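Local coordinates for protein aminoacyl-tRNA synthetase (PDB 5F9Z) that probably attaches proline to its cognate tRNA in an ATP-dependent reaction, as a class II prolyl-tRNA synthetase, and binds halofuginone together with an ATP analogue, at residues Pro53-Thr61 with Leu293-Val302; Ala184-Tyr195 with Ala268-Thr276. One frame throughout, in Å; residues are numbered along the deposited sequence.

The centres of the two contacts lie about 26 Å apart, and along the chain interaction 2 is nested inside the loop that interaction 1 closes. Interaction 2 belongs to the class II catalytic core, where helix 181-202 backs strand 265-276, whose residues line both the halofuginone and the nucleotide pockets. Interaction 1 sets the start of helix 53-71 against the loop running from helix 278-287 to strand 304-308, a strand of the probable anticodon-binding domain. Helix 53-71 bridges them: Trp59 CZ3 packs 3.2 Å from Thr276 O, and Ile70, further along the helix, touches Ile191 and Trp273. The same helix therefore borders both the loop 293-302 and strand 265-276.

Interaction 1 of 2, residues Pro53-Thr61 with Leu293-Val302; sequences PWSYFIWET and LVLPPKVAPV
Pro301 is the main bump of this contact, wedged between the rings of Trp54 and Phe57, two aromatic residues on neighbouring turns of helix 53-71. Its CB sits 3.7 Å from the centroid of the Trp54 six-membered ring and only 8° off the normal, a CH-pi contact over the face. Its CA does the same for Phe57, 3.9 Å from that ring's centroid but 24° off the normal, hence displaced toward the rim. Both aromatic side chains have CG anti to the backbone N, which stands them up as the two walls of the hollow. At the far end of the indole, Trp54 CH2 meets Val302 CG2 at 3.7 Å, while Leu293 CD1 abuts the pyrrole edge near NE1, whose hydrogen is taken by Lys357 O. Phe57 turns its edge to Val299 O, which lies in the ring plane 3.5 Å from CE1. Ile58 fills the dip between Leu295 and Val299: its CD1 is 3.9 Å from Leu295 CD2, its CG2 meets Val299 CB, and its CG1 lies 3.3 Å from Val299 O. Thr61 CG2 closes the row against Lys298 O at 3.4 Å; its OG1 instead bonds back to Phe57 O. The interface is thus apolar packing of a helix against an irregular loop, probably part of the link from catalytic core to anticodon-binding domain, as in class II prolyl-tRNA synthetases.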
loop_
_atom_site.group_PDB
_atom_site.type_symbol
_atom_site.label_atom_id
_atom_site.label_comp_id
_atom_site.label_asym_id
_atom_site.label_seq_id
_atom_site.Cartn_x
_atom_site.Cartn_y
_atom_site.Cartn_z
ATOM N N PRO A 53 -6.760 9.426 -13.330
ATOM C CA PRO A 53 -5.346 9.844 -13.310
ATOM C C PRO A 53 -4.832 10.300 -11.955
ATOM O O PRO A 53 -3.642 10.115 -11.667
ATOM C CB PRO A 53 -5.318 10.989 -14.331
ATOM C CG PRO A 53 -6.395 10.647 -15.291
ATOM C CD PRO A 53 -7.486 10.010 -14.473
ATOM N N TRP A 54 -5.682 10.889 -11.109
ATOM C CA TRP A 54 -5.201 11.390 -9.826
ATOM C C TRP A 54 -4.756 10.257 -8.909
ATOM O O TRP A 54 -3.833 10.439 -8.107
ATOM C CB TRP A 54 -6.280 12.232 -9.148
ATOM C CG TRP A 54 -5.730 13.190 -8.139
ATOM C CD1 TRP A 54 -5.752 13.055 -6.781
ATOM C CD2 TRP A 54 -5.064 14.429 -8.410
ATOM N NE1 TRP A 54 -5.145 14.138 -6.189
ATOM C CE2 TRP A 54 -4.714 14.995 -7.168
ATOM C CE3 TRP A 54 -4.731 15.116 -9.582
ATOM C CZ2 TRP A 54 -4.047 16.215 -7.065
ATOM C CZ3 TRP A 54 -4.071 16.327 -9.478
ATOM C CH2 TRP A 54 -3.736 16.863 -8.229
ATOM N N SER A 55 -5.391 9.090 -9.008
ATOM C CA SER A 55 -4.952 7.927 -8.248
ATOM C C SER A 55 -3.970 7.067 -9.033
ATOM O O SER A 55 -3.042 6.499 -8.447
ATOM C CB SER A 55 -6.155 7.079 -7.826
ATOM O OG SER A 55 -6.811 6.522 -8.952
ATOM N N TYR A 56 -4.151 6.965 -10.353
ATOM C CA TYR A 56 -3.263 6.127 -11.151
ATOM C C TYR A 56 -1.850 6.695 -11.206
ATOM O O TYR A 56 -0.891 5.942 -11.407
ATOM C CB TYR A 56 -3.821 5.951 -12.562
ATOM C CG TYR A 56 -3.068 4.920 -13.369
ATOM C CD1 TYR A 56 -3.185 3.566 -13.079
ATOM C CD2 TYR A 56 -2.236 5.297 -14.414
ATOM C CE1 TYR A 56 -2.496 2.616 -13.807
ATOM C CE2 TYR A 56 -1.544 4.353 -15.151
ATOM C CZ TYR A 56 -1.678 3.015 -14.841
ATOM O OH TYR A 56 -0.993 2.070 -15.568
ATOM N N PHE A 57 -1.703 8.013 -11.042
ATOM C CA PHE A 57 -0.370 8.595 -10.918
ATOM C C PHE A 57 0.372 8.007 -9.726
ATOM O O PHE A 57 1.575 7.732 -9.807
ATOM C CB PHE A 57 -0.468 10.117 -10.787
ATOM C CG PHE A 57 0.855 10.794 -10.529
ATOM C CD1 PHE A 57 1.340 10.939 -9.236
ATOM C CD2 PHE A 57 1.607 11.296 -11.578
ATOM C CE1 PHE A 57 2.553 11.558 -8.998
ATOM C CE2 PHE A 57 2.818 11.921 -11.345
ATOM C CZ PHE A 57 3.291 12.052 -10.053
ATOM N N ILE A 58 -0.329 7.816 -8.606
ATOM C CA ILE A 58 0.315 7.295 -7.405
ATOM C C ILE A 58 0.789 5.865 -7.631
ATOM O O ILE A 58 1.857 5.469 -7.152
ATOM C CB ILE A 58 -0.638 7.404 -6.203
ATOM C CG1 ILE A 58 -1.006 8.869 -5.961
ATOM C CG2 ILE A 58 -0.009 6.794 -4.957
ATOM C CD1 ILE A 58 -1.778 9.105 -4.688
ATOM N N TRP A 59 0.015 5.072 -8.375
ATOM C CA TRP A 59 0.462 3.721 -8.697
ATOM C C TRP A 59 1.640 3.747 -9.661
ATOM O O TRP A 59 2.569 2.940 -9.536
ATOM C CB TRP A 59 -0.687 2.901 -9.280
ATOM C CG TRP A 59 -0.271 1.511 -9.641
ATOM C CD1 TRP A 59 -0.158 0.987 -10.897
ATOM C CD2 TRP A 59 0.117 0.472 -8.735
ATOM N NE1 TRP A 59 0.264 -0.319 -10.827
ATOM C CE2 TRP A 59 0.440 -0.659 -9.511
ATOM C CE3 TRP A 59 0.215 0.386 -7.343
ATOM C CZ2 TRP A 59 0.854 -1.862 -8.940
ATOM C CZ3 TRP A 59 0.627 -0.807 -6.779
ATOM C CH2 TRP A 59 0.940 -1.915 -7.576
ATOM N N GLU A 60 1.619 4.666 -10.631
ATOM C CA GLU A 60 2.758 4.814 -11.531
ATOM C C GLU A 60 4.011 5.222 -10.769
ATOM O O GLU A 60 5.121 4.807 -11.118
ATOM C CB GLU A 60 2.440 5.836 -12.623
ATOM C CG GLU A 60 1.440 5.349 -13.651
ATOM C CD GLU A 60 1.203 6.358 -14.757
ATOM O OE1 GLU A 60 1.057 7.561 -14.448
ATOM O OE2 GLU A 60 1.175 5.950 -15.937
ATOM N N THR A 61 3.852 6.039 -9.726
ATOM C CA THR A 61 4.990 6.404 -8.890
ATOM C C THR A 61 5.462 5.212 -8.067
ATOM O O THR A 61 6.666 4.945 -7.976
ATOM C CB THR A 61 4.622 7.576 -7.981
ATOM O OG1 THR A 61 4.132 8.662 -8.777
ATOM C CG2 THR A 61 5.835 8.042 -7.191
ATOM N N LEU A 293 -8.260 14.362 0.765
ATOM C CA LEU A 293 -6.979 13.680 0.667
ATOM C C LEU A 293 -5.880 14.463 1.374
ATOM O O LEU A 293 -5.888 15.696 1.420
ATOM C CB LEU A 293 -6.585 13.479 -0.796
ATOM C CG LEU A 293 -7.261 12.385 -1.616
ATOM C CD1 LEU A 293 -6.764 12.461 -3.045
ATOM C CD2 LEU A 293 -6.969 11.018 -1.024
ATOM N N VAL A 294 -4.929 13.722 1.933
ATOM C CA VAL A 294 -3.643 14.255 2.362
ATOM C C VAL A 294 -2.593 13.335 1.759
ATOM O O VAL A 294 -2.466 12.177 2.173
ATOM C CB VAL A 294 -3.503 14.327 3.888
ATOM C CG1 VAL A 294 -2.087 14.725 4.266
ATOM C CG2 VAL A 294 -4.506 15.314 4.467
ATOM N N LEU A 295 -1.862 13.834 0.775
ATOM C CA LEU A 295 -0.952 12.950 0.073
ATOM C C LEU A 295 0.493 13.255 0.441
ATOM O O LEU A 295 0.858 14.425 0.601
ATOM C CB LEU A 295 -1.128 13.084 -1.443
ATOM C CG LEU A 295 -2.538 12.792 -1.960
ATOM C CD1 LEU A 295 -2.648 13.102 -3.441
ATOM C CD2 LEU A 295 -2.917 11.345 -1.684
ATOM N N PRO A 296 1.325 12.231 0.600
ATOM C CA PRO A 296 2.759 12.462 0.768
ATOM C C PRO A 296 3.325 13.164 -0.451
ATOM O O PRO A 296 2.938 12.854 -1.588
ATOM C CB PRO A 296 3.333 11.044 0.916
ATOM C CG PRO A 296 2.183 10.214 1.374
ATOM C CD PRO A 296 0.975 10.805 0.715
ATOM N N PRO A 297 4.230 14.127 -0.257
ATOM C CA PRO A 297 4.803 14.841 -1.411
ATOM C C PRO A 297 5.473 13.934 -2.431
ATOM O O PRO A 297 5.574 14.319 -3.603
ATOM C CB PRO A 297 5.815 15.794 -0.761
ATOM C CG PRO A 297 5.279 16.021 0.608
ATOM C CD PRO A 297 4.641 14.725 1.025
ATOM N N LYS A 298 5.926 12.744 -2.031
ATOM C CA LYS A 298 6.591 11.844 -2.965
ATOM C C LYS A 298 5.628 11.172 -3.934
ATOM O O LYS A 298 6.077 10.640 -4.956
ATOM C CB LYS A 298 7.386 10.781 -2.203
ATOM C CG LYS A 298 8.624 11.320 -1.510
ATOM C CD LYS A 298 9.487 10.192 -0.975
ATOM C CE LYS A 298 10.807 10.713 -0.431
ATOM N NZ LYS A 298 11.668 9.607 0.074
ATOM N N VAL A 299 4.323 11.181 -3.650
ATOM C CA VAL A 299 3.333 10.564 -4.524
ATOM C C VAL A 299 2.223 11.522 -4.922
ATOM O O VAL A 299 1.370 11.158 -5.733
ATOM C CB VAL A 299 2.729 9.295 -3.887
ATOM C CG1 VAL A 299 3.801 8.251 -3.663
ATOM C CG2 VAL A 299 2.028 9.640 -2.582
ATOM N N ALA A 300 2.199 12.733 -4.378
ATOM C CA ALA A 300 1.167 13.699 -4.732
ATOM C C ALA A 300 1.284 14.076 -6.206
ATOM O O ALA A 300 2.363 14.506 -6.642
ATOM C CB ALA A 300 1.272 14.948 -3.857
ATOM N N PRO A 301 0.219 13.925 -7.005
ATOM C CA PRO A 301 0.320 14.298 -8.429
ATOM C C PRO A 301 0.723 15.746 -8.639
ATOM O O PRO A 301 1.505 16.047 -9.550
ATOM C CB PRO A 301 -1.092 14.013 -8.963
ATOM C CG PRO A 301 -1.650 12.992 -8.022
ATOM C CD PRO A 301 -1.085 13.326 -6.676
ATOM N N VAL A 302 0.212 16.653 -7.813
ATOM C CA VAL A 302 0.612 18.053 -7.826
ATOM C C VAL A 302 1.062 18.414 -6.418
ATOM O O VAL A 302 0.262 18.367 -5.476
ATOM C CB VAL A 302 -0.523 18.978 -8.292
ATOM C CG1 VAL A 302 -0.107 20.432 -8.157
ATOM C CG2 VAL A 302 -0.904 18.664 -9.732
#

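Interaction 2 of 2, residues Ala184-Tyr195 with Ala268-Thr276; sequences ALEMVDIILNEY and AHQTSWGLT. With ANP (phosphoaminophosphonic acid-adenylate ester), chain D; HFG (7-bromo-6-chloro-3-{3-[(2R,3S)-3-hydroxypiperidin-2-yl]-2-oxopropyl}quinazolin-4(3H)-one), chain E.
Ile191 sets CG1 anti to its carbonyl carbon (chi1 -64°) and bends again at chi2, folding CD1 over the indole of Trp273, whose own chi1 of 22° is far from a staggered value. CD1 lies 3.6 Å from the centroid of the six-membered ring, a CH-pi contact over the face, and CG1 covers the centre of the ring system. This is helix-on-sheet packing in the class II synthetase core: helix 184-195 and strand 269-276 run nearly parallel, their axes coming within 8.0 Å and diverging by 12°. Met187 CE adds a touch at Trp273 CZ2, 3.5 Å away. The indole is also held from its own strand, as Trp273 NE1 donates to Thr271 OG1 in the ring plane, and Thr271 OG1 bonds further to Thr176. Toward the N-terminal end of 184-195, Ala184 CB and Val188 CG2 both meet Thr271 CG2. Tyr195 packs its CE1 3.5 Å from Leu275 CB, while its hydroxyl lies at the Trp273 edge and bonds to Gln172. The strand's other side serves the ligands: Ser272 and Gly274 border halofuginone, with Gly274 N 3.6 Å from its C4'. Beyond them, Thr276 OG1 donates to adenine N3 of the bound ATP analogue (ANP) at 2.8 Å.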
loop_
_atom_site.group_PDB
_atom_site.type_symbol
_atom_site.label_atom_id
_atom_site.label_comp_id
_atom_site.label_asym_id
_atom_site.label_seq_id
_atom_site.Cartn_x
_atom_site.Cartn_y
_atom_site.Cartn_z
ATOM N N ALA A 184 17.920 -17.757 -1.375
ATOM C CA ALA A 184 16.508 -17.448 -1.567
ATOM C C ALA A 184 15.946 -16.666 -0.386
ATOM O O ALA A 184 15.206 -15.694 -0.577
ATOM C CB ALA A 184 15.714 -18.735 -1.786
ATOM N N LEU A 185 16.288 -17.071 0.840
ATOM C CA LEU A 185 15.799 -16.359 2.016
ATOM C C LEU A 185 16.331 -14.931 2.057
ATOM O O LEU A 185 15.610 -14.004 2.445
ATOM C CB LEU A 185 16.186 -17.114 3.288
ATOM C CG LEU A 185 15.772 -16.469 4.613
ATOM C CD1 LEU A 185 14.270 -16.227 4.653
ATOM C CD2 LEU A 185 16.212 -17.329 5.790
ATOM N N GLU A 186 17.591 -14.737 1.660
ATOM C CA GLU A 186 18.123 -13.383 1.545
ATOM C C GLU A 186 17.333 -12.563 0.536
ATOM O O GLU A 186 17.148 -11.355 0.726
ATOM C CB GLU A 186 19.602 -13.432 1.159
ATOM C CG GLU A 186 20.501 -14.016 2.237
ATOM C CD GLU A 186 21.884 -14.368 1.719
ATOM O OE1 GLU A 186 22.104 -14.275 0.493
ATOM O OE2 GLU A 186 22.749 -14.742 2.540
ATOM N N MET A 187 16.852 -13.199 -0.535
ATOM C CA MET A 187 15.996 -12.502 -1.488
ATOM C C MET A 187 14.650 -12.152 -0.866
ATOM O O MET A 187 14.079 -11.094 -1.159
ATOM C CB MET A 187 15.804 -13.360 -2.740
ATOM C CG MET A 187 15.018 -12.684 -3.849
ATOM S SD MET A 187 15.915 -11.310 -4.587
ATOM C CE MET A 187 14.689 -10.684 -5.725
ATOM N N VAL A 188 14.127 -13.027 -0.001
ATOM C CA VAL A 188 12.859 -12.752 0.670
ATOM C C VAL A 188 12.990 -11.528 1.568
ATOM O O VAL A 188 12.145 -10.626 1.544
ATOM C CB VAL A 188 12.394 -13.985 1.467
ATOM C CG1 VAL A 188 11.130 -13.666 2.251
ATOM C CG2 VAL A 188 12.165 -15.164 0.539
ATOM N N ASP A 189 14.055 -11.481 2.372
ATOM C CA ASP A 189 14.258 -10.349 3.271
ATOM C C ASP A 189 14.554 -9.066 2.506
ATOM O O ASP A 189 14.150 -7.980 2.937
ATOM C CB ASP A 189 15.394 -10.654 4.249
ATOM C CG ASP A 189 15.080 -11.815 5.163
ATOM O OD1 ASP A 189 13.892 -12.004 5.491
ATOM O OD2 ASP A 189 16.020 -12.539 5.552
ATOM N N ILE A 190 15.261 -9.167 1.377
ATOM C CA ILE A 190 15.573 -7.982 0.582
ATOM C C ILE A 190 14.293 -7.348 0.051
ATOM O O ILE A 190 14.106 -6.127 0.125
ATOM C CB ILE A 190 16.543 -8.344 -0.558
ATOM C CG1 ILE A 190 17.978 -8.428 -0.033
ATOM C CG2 ILE A 190 16.438 -7.337 -1.695
ATOM C CD1 ILE A 190 18.972 -8.942 -1.052
ATOM N N ILE A 191 13.390 -8.169 -0.487
ATOM C CA ILE A 191 12.151 -7.641 -1.047
ATOM C C ILE A 191 11.257 -7.084 0.054
ATOM O O ILE A 191 10.602 -6.050 -0.123
ATOM C CB ILE A 191 11.433 -8.726 -1.869
ATOM C CG1 ILE A 191 12.287 -9.139 -3.068
ATOM C CG2 ILE A 191 10.083 -8.227 -2.341
ATOM C CD1 ILE A 191 12.529 -8.019 -4.058
ATOM N N LEU A 192 11.219 -7.753 1.210
ATOM C CA LEU A 192 10.385 -7.281 2.310
ATOM C C LEU A 192 10.818 -5.896 2.776
ATOM O O LEU A 192 9.975 -5.036 3.059
ATOM C CB LEU A 192 10.427 -8.274 3.470
ATOM C CG LEU A 192 9.486 -7.960 4.635
ATOM C CD1 LEU A 192 8.036 -8.085 4.194
ATOM C CD2 LEU A 192 9.770 -8.862 5.823
ATOM N N ASN A 193 12.130 -5.661 2.862
ATOM C CA ASN A 193 12.617 -4.342 3.251
ATOM C C ASN A 193 12.259 -3.291 2.208
ATOM O O ASN A 193 11.967 -2.140 2.554
ATOM C CB ASN A 193 14.129 -4.384 3.478
ATOM C CG ASN A 193 14.510 -5.178 4.712
ATOM O OD1 ASN A 193 13.781 -5.195 5.704
ATOM N ND2 ASN A 193 15.660 -5.842 4.657
ATOM N N GLU A 194 12.273 -3.664 0.925
ATOM C CA GLU A 194 11.864 -2.726 -0.114
ATOM C C GLU A 194 10.365 -2.455 -0.049
ATOM O O GLU A 194 9.923 -1.325 -0.284
ATOM C CB GLU A 194 12.256 -3.257 -1.495
ATOM C CG GLU A 194 13.750 -3.502 -1.683
ATOM C CD GLU A 194 14.563 -2.223 -1.815
ATOM O OE1 GLU A 194 14.004 -1.120 -1.633
ATOM O OE2 GLU A 194 15.774 -2.322 -2.108
ATOM N N TYR A 195 9.570 -3.482 0.262
ATOM C CA TYR A 195 8.142 -3.272 0.481
ATOM C C TYR A 195 7.907 -2.323 1.651
ATOM O O TYR A 195 7.101 -1.389 1.557
ATOM C CB TYR A 195 7.446 -4.611 0.727
ATOM C CG TYR A 195 7.164 -5.407 -0.525
ATOM C CD1 TYR A 195 7.033 -4.779 -1.757
ATOM C CD2 TYR A 195 7.025 -6.788 -0.476
ATOM C CE1 TYR A 195 6.771 -5.504 -2.902
ATOM C CE2 TYR A 195 6.761 -7.521 -1.617
ATOM C CZ TYR A 195 6.638 -6.874 -2.828
ATOM O OH TYR A 195 6.379 -7.597 -3.969
ATOM N N ALA A 268 15.030 -26.325 -7.296
ATOM C CA ALA A 268 15.330 -24.912 -7.121
ATOM C C ALA A 268 14.678 -24.364 -5.857
ATOM O O ALA A 268 13.602 -24.803 -5.440
ATOM C CB ALA A 268 14.861 -24.113 -8.337
ATOM N N HIS A 269 15.349 -23.391 -5.244
ATOM C CA HIS A 269 14.847 -22.699 -4.063
ATOM C C HIS A 269 14.228 -21.384 -4.523
ATOM O O HIS A 269 14.945 -20.450 -4.897
ATOM C CB HIS A 269 15.969 -22.468 -3.053
ATOM C CG HIS A 269 16.733 -23.710 -2.709
ATOM N ND1 HIS A 269 16.502 -24.432 -1.558
ATOM C CD2 HIS A 269 17.719 -24.361 -3.370
ATOM C CE1 HIS A 269 17.317 -25.472 -1.523
ATOM N NE2 HIS A 269 18.065 -25.453 -2.611
ATOM N N GLN A 270 12.902 -21.312 -4.493
ATOM C CA GLN A 270 12.164 -20.222 -5.112
ATOM C C GLN A 270 11.624 -19.250 -4.070
ATOM O O GLN A 270 11.442 -19.587 -2.897
ATOM C CB GLN A 270 11.004 -20.760 -5.956
ATOM C CG GLN A 270 11.428 -21.645 -7.110
ATOM C CD GLN A 270 10.244 -22.242 -7.843
ATOM O OE1 GLN A 270 9.851 -23.380 -7.585
ATOM N NE2 GLN A 270 9.666 -21.475 -8.760
ATOM N N THR A 271 11.379 -18.023 -4.527
ATOM C CA THR A 271 10.690 -17.002 -3.753
ATOM C C THR A 271 9.612 -16.369 -4.622
ATOM O O THR A 271 9.683 -16.400 -5.853
ATOM C CB THR A 271 11.640 -15.900 -3.249
ATOM O OG1 THR A 271 11.890 -14.964 -4.305
ATOM C CG2 THR A 271 12.962 -16.488 -2.784
ATOM N N SER A 272 8.608 -15.792 -3.969
ATOM C CA SER A 272 7.592 -15.020 -4.670
ATOM C C SER A 272 7.085 -13.927 -3.743
ATOM O O SER A 272 6.998 -14.116 -2.526
ATOM C CB SER A 272 6.431 -15.893 -5.155
ATOM O OG SER A 272 5.536 -16.190 -4.099
ATOM N N TRP A 273 6.756 -12.780 -4.333
ATOM C CA TRP A 273 6.417 -11.590 -3.569
ATOM C C TRP A 273 5.508 -10.705 -4.410
ATOM O O TRP A 273 5.612 -10.677 -5.639
ATOM C CB TRP A 273 7.682 -10.830 -3.142
ATOM C CG TRP A 273 8.891 -11.128 -4.000
ATOM C CD1 TRP A 273 9.709 -12.219 -3.915
ATOM C CD2 TRP A 273 9.415 -10.321 -5.064
ATOM N NE1 TRP A 273 10.700 -12.144 -4.861
ATOM C CE2 TRP A 273 10.544 -10.987 -5.578
ATOM C CE3 TRP A 273 9.040 -9.101 -5.629
ATOM C CZ2 TRP A 273 11.299 -10.473 -6.632
ATOM C CZ3 TRP A 273 9.790 -8.593 -6.674
ATOM C CH2 TRP A 273 10.905 -9.278 -7.165
ATOM N N GLY A 274 4.617 -9.988 -3.740
ATOM C CA GLY A 274 3.610 -9.206 -4.438
ATOM C C GLY A 274 3.216 -7.960 -3.678
ATOM O O GLY A 274 3.199 -7.940 -2.442
ATOM N N LEU A 275 2.893 -6.911 -4.433
ATOM C CA LEU A 275 2.355 -5.665 -3.905
ATOM C C LEU A 275 1.311 -5.155 -4.886
ATOM O O LEU A 275 1.526 -5.194 -6.100
ATOM C CB LEU A 275 3.456 -4.614 -3.692
ATOM C CG LEU A 275 3.059 -3.258 -3.095
ATOM C CD1 LEU A 275 4.158 -2.739 -2.184
ATOM C CD2 LEU A 275 2.761 -2.237 -4.185
ATOM N N THR A 276 0.189 -4.677 -4.362
ATOM C CA THR A 276 -0.964 -4.313 -5.176
ATOM C C THR A 276 -1.321 -2.845 -4.971
ATOM O O THR A 276 -0.710 -2.134 -4.167
ATOM C CB THR A 276 -2.171 -5.189 -4.834
ATOM O OG1 THR A 276 -2.630 -4.855 -3.520
ATOM C CG2 THR A 276 -1.790 -6.653 -4.864
HETATM P PG ANP D . -6.204 -12.312 1.445
HETATM O O1G ANP D . -6.687 -13.451 2.285
HETATM O O2G ANP D . -6.579 -10.954 2.153
HETATM O O3G ANP D . -6.901 -12.361 0.027
HETATM P PB ANP D . -4.036 -13.064 -0.183
HETATM O O1B ANP D . -3.246 -14.382 0.062
HETATM O O2B ANP D . -5.222 -13.352 -1.046
HETATM N N3B ANP D . -4.518 -12.409 1.286
HETATM P PA ANP D . -1.964 -12.459 -1.885
HETATM O O1A ANP D . -2.464 -13.413 -2.898
HETATM O O2A ANP D . -0.814 -12.997 -1.029
HETATM O O3A ANP D . -3.119 -12.019 -0.887
HETATM O "O5'" ANP D . -1.547 -11.129 -2.640
HETATM C "C5'" ANP D . -0.403 -10.349 -2.227
HETATM C "C4'" ANP D . -0.883 -9.087 -1.556
HETATM O "O4'" ANP D . -1.867 -8.452 -2.392
HETATM C "C3'" ANP D . -1.576 -9.284 -0.214
HETATM O "O3'" ANP D . -0.624 -9.301 0.842
HETATM C "C2'" ANP D . -2.494 -8.060 -0.126
HETATM O "O2'" ANP D . -1.828 -6.947 0.458
HETATM C "C1'" ANP D . -2.825 -7.775 -1.598
HETATM N N9 ANP D . -4.153 -8.214 -2.016
HETATM C C8 ANP D . -4.702 -9.459 -1.855
HETATM N N7 ANP D . -5.916 -9.575 -2.338
HETATM C C5 ANP D . -6.180 -8.319 -2.863
HETATM C C6 ANP D . -7.305 -7.785 -3.523
HETATM N N6 ANP D . -8.417 -8.478 -3.776
HETATM N N1 ANP D . -7.245 -6.493 -3.918
HETATM C C2 ANP D . -6.135 -5.794 -3.667
HETATM N N3 ANP D . -5.016 -6.191 -3.054
HETATM C C4 ANP D . -5.103 -7.471 -2.675
HETATM O "O4'" HFG E . -0.774 -15.498 -4.897
HETATM C C21 HFG E . -0.429 -16.016 -3.874
HETATM C "C3'" HFG E . 1.067 -16.084 -3.493
HETATM C "C2'" HFG E . 1.936 -15.097 -4.274
HETATM N "N1'" HFG E . 1.819 -15.312 -5.654
HETATM C "C6'" HFG E . 2.224 -14.160 -6.402
HETATM C "C5'" HFG E . 3.078 -13.195 -5.575
HETATM C "C4'" HFG E . 2.378 -12.699 -4.427
HETATM C C39 HFG E . 1.501 -13.666 -3.892
HETATM O "O7'" HFG E . 1.481 -13.565 -2.374
HETATM C "C1'" HFG E . -1.551 -16.656 -2.856
HETATM N N3 HFG E . -2.874 -16.826 -3.595
HETATM C C4 HFG E . -2.987 -17.788 -4.589
HETATM O O11 HFG E . -2.026 -18.504 -4.875
HETATM C C10 HFG E . -4.171 -17.941 -5.250
HETATM C C5 HFG E . -4.329 -18.931 -6.286
HETATM C C2 HFG E . -3.902 -16.064 -3.287
HETATM N N1 HFG E . -5.081 -16.183 -3.916
HETATM C C9 HFG E . -5.227 -17.121 -4.899
HETATM C C8 HFG E . -6.459 -17.249 -5.558
HETATM C C7 HFG E . -6.609 -18.221 -6.577
HETATM BR BR1 HFG E . -8.329 -18.394 -7.493
HETATM C C6 HFG E . -5.537 -19.055 -6.932
HETATM CL CL1 HFG E . -5.731 -20.264 -8.200
#